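Local coordinates for protein UV damage endonuclease (Sulfolobus acidocaldarius, PDB 3TC3) that probably acts as a manganese-dependent DNA-repair endonuclease that recognises different DNA lesions, including UV damage, and cuts the damaged strand, at residues 218-223 against 286-291. Sequence-based numbering, arbitrary orientation.
With MN (manganese (II) ion), chain C.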
# COMPACT_ATOMS: atom_id res chain seq x y z
N ILE A 218 -3.09 -8.37 4.02
CA ILE A 218 -1.63 -8.03 4.10
C ILE A 218 -1.19 -8.14 5.54
O ILE A 218 -1.71 -7.42 6.43
CB ILE A 218 -1.38 -6.57 3.63
CG1 ILE A 218 -1.61 -6.47 2.16
CG2 ILE A 218 0.14 -6.17 3.92
CD1 ILE A 218 -1.18 -5.14 1.52
N PHE A 219 -0.19 -8.98 5.77
CA PHE A 219 0.45 -9.08 7.10
C PHE A 219 1.51 -8.03 7.36
O PHE A 219 2.40 -7.88 6.57
CB PHE A 219 1.14 -10.47 7.14
CG PHE A 219 1.84 -10.76 8.43
CD1 PHE A 219 1.12 -11.07 9.61
CD2 PHE A 219 3.24 -10.67 8.50
CE1 PHE A 219 1.78 -11.37 10.75
CE2 PHE A 219 3.90 -10.95 9.69
CZ PHE A 219 3.15 -11.30 10.84
N ASP A 220 1.36 -7.30 8.42
CA ASP A 220 2.33 -6.31 8.85
C ASP A 220 3.00 -6.86 10.08
O ASP A 220 2.35 -7.09 11.07
CB ASP A 220 1.64 -5.03 9.15
CG ASP A 220 2.63 -3.99 9.50
OD1 ASP A 220 3.36 -4.08 10.48
OD2 ASP A 220 2.69 -3.00 8.69
N ASN A 221 4.31 -7.12 9.93
CA ASN A 221 5.00 -7.86 11.01
C ASN A 221 5.12 -7.00 12.31
O ASN A 221 4.96 -7.56 13.38
CB ASN A 221 6.34 -8.35 10.57
CG ASN A 221 7.32 -7.26 10.31
OD1 ASN A 221 7.01 -6.21 9.70
ND2 ASN A 221 8.57 -7.51 10.75
N LEU A 222 5.44 -5.72 12.20
CA LEU A 222 5.61 -4.91 13.43
C LEU A 222 4.25 -4.82 14.11
O LEU A 222 4.14 -5.01 15.30
CB LEU A 222 6.12 -3.52 13.03
CG LEU A 222 6.25 -2.53 14.20
CD1 LEU A 222 7.20 -3.05 15.25
CD2 LEU A 222 6.74 -1.17 13.66
N HIS A 223 3.16 -4.62 13.32
CA HIS A 223 1.87 -4.52 13.97
C HIS A 223 1.47 -5.79 14.68
O HIS A 223 0.88 -5.77 15.78
CB HIS A 223 0.79 -4.15 12.96
CG HIS A 223 0.97 -2.80 12.30
ND1 HIS A 223 0.21 -2.44 11.22
CD2 HIS A 223 1.89 -1.78 12.50
CE1 HIS A 223 0.57 -1.21 10.76
NE2 HIS A 223 1.62 -0.79 11.51
N MET A 286 7.07 -5.29 1.23
CA MET A 286 7.11 -3.81 1.13
C MET A 286 7.77 -3.24 2.35
O MET A 286 7.31 -3.49 3.50
CB MET A 286 5.67 -3.28 1.12
CG MET A 286 5.59 -1.72 0.96
SD MET A 286 6.48 -1.05 -0.46
CE MET A 286 5.61 -1.90 -1.79
N LEU A 287 8.91 -2.59 2.20
CA LEU A 287 9.61 -1.98 3.36
C LEU A 287 9.07 -0.70 3.83
O LEU A 287 8.95 0.25 3.02
CB LEU A 287 11.12 -1.78 3.04
CG LEU A 287 11.76 -3.03 2.48
CD1 LEU A 287 13.22 -2.68 2.04
CD2 LEU A 287 11.84 -4.18 3.55
N GLU A 288 8.56 -0.65 5.04
CA GLU A 288 7.97 0.62 5.54
C GLU A 288 8.91 1.18 6.60
O GLU A 288 8.83 0.87 7.85
CB GLU A 288 6.63 0.29 6.23
CG GLU A 288 5.59 -0.19 5.24
CD GLU A 288 4.20 -0.29 5.86
OE1 GLU A 288 4.12 -0.80 7.01
OE2 GLU A 288 3.24 0.02 5.16
N VAL A 289 9.99 1.71 6.05
CA VAL A 289 11.01 2.36 6.93
C VAL A 289 11.33 3.71 6.31
O VAL A 289 11.14 3.99 5.13
CB VAL A 289 12.24 1.47 7.07
CG1 VAL A 289 11.94 0.29 8.06
CG2 VAL A 289 12.84 1.03 5.71
N LYS A 290 11.93 4.58 7.12
CA LYS A 290 11.92 5.95 6.71
C LYS A 290 12.99 6.26 5.66
O LYS A 290 12.83 7.26 4.96
CB LYS A 290 12.23 6.84 7.91
CG LYS A 290 11.12 6.68 9.03
CD LYS A 290 9.87 7.33 8.64
CE LYS A 290 8.95 7.27 9.91
NZ LYS A 290 7.60 6.79 9.49
N ASP A 291 14.02 5.41 5.51
CA ASP A 291 15.01 5.70 4.42
C ASP A 291 14.74 5.00 3.10
O ASP A 291 15.58 5.10 2.17
CB ASP A 291 16.48 5.38 4.90
CG ASP A 291 16.75 3.93 5.19
OD1 ASP A 291 15.78 3.11 5.11
OD2 ASP A 291 17.92 3.65 5.50
MN MN C . 2.05 -1.67 7.41
O HOH W 1 0.93 0.05 6.20
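Asp220 and Glu288 meet through a shared manganese ion: Asp220 OD2 lies 3.1 Å from Glu288 OE1, and the cation between them accounts for so close an approach of two carboxylate oxygens. Each acid gives one oxygen. Asp220 OD2 binds manganese at 2.0 Å while OD1 of the same group stays 4.1 Å from the metal; Glu288 OE1 binds at 2.3 Å. The two bonds leave the metal at about 94°, and the carboxylate planes are turned 53° apart. Glu288 reaches the ion with a chain extended beyond CG, whereas Asp220, with CG anti to the backbone N (chi1 -177°), brings OD2 to it directly.

At the N-cap of helix 221-226, Asp220 OD1 accepts from His223 N at 2.9 Å in a nearly straight bond on the anti side, somewhat out of the carboxylate plane, and lies above one face of the His223 ring, displaced toward its rim. Held at OD1 by the cap and at OD2 by the metal, the carboxylate probably has little freedom to rotate. Glu288 OE2 forms a salt bridge with Arg78; a water binding manganese at 2.4 Å lies close to it, probably as a donor. Glu195 supplies a further ligand, and Asp251 belongs to the same site.

Away from the metal the contact is loose: only 51 Å² is buried, the nearest CA atoms, of Asp220 and Met286, are 9.4 Å apart, and past Glu288 the chain runs out to exposed Lys290. Strand 249-252 lies between the segments, bonding through Asp251 to Phe219 and Asn221 and through Ile250 and Tyr252 to Met286. Both acids thus sit at the C-terminal side of the TIM barrel, by its sixth and eighth strands, with helix 293-305 packed against Leu287.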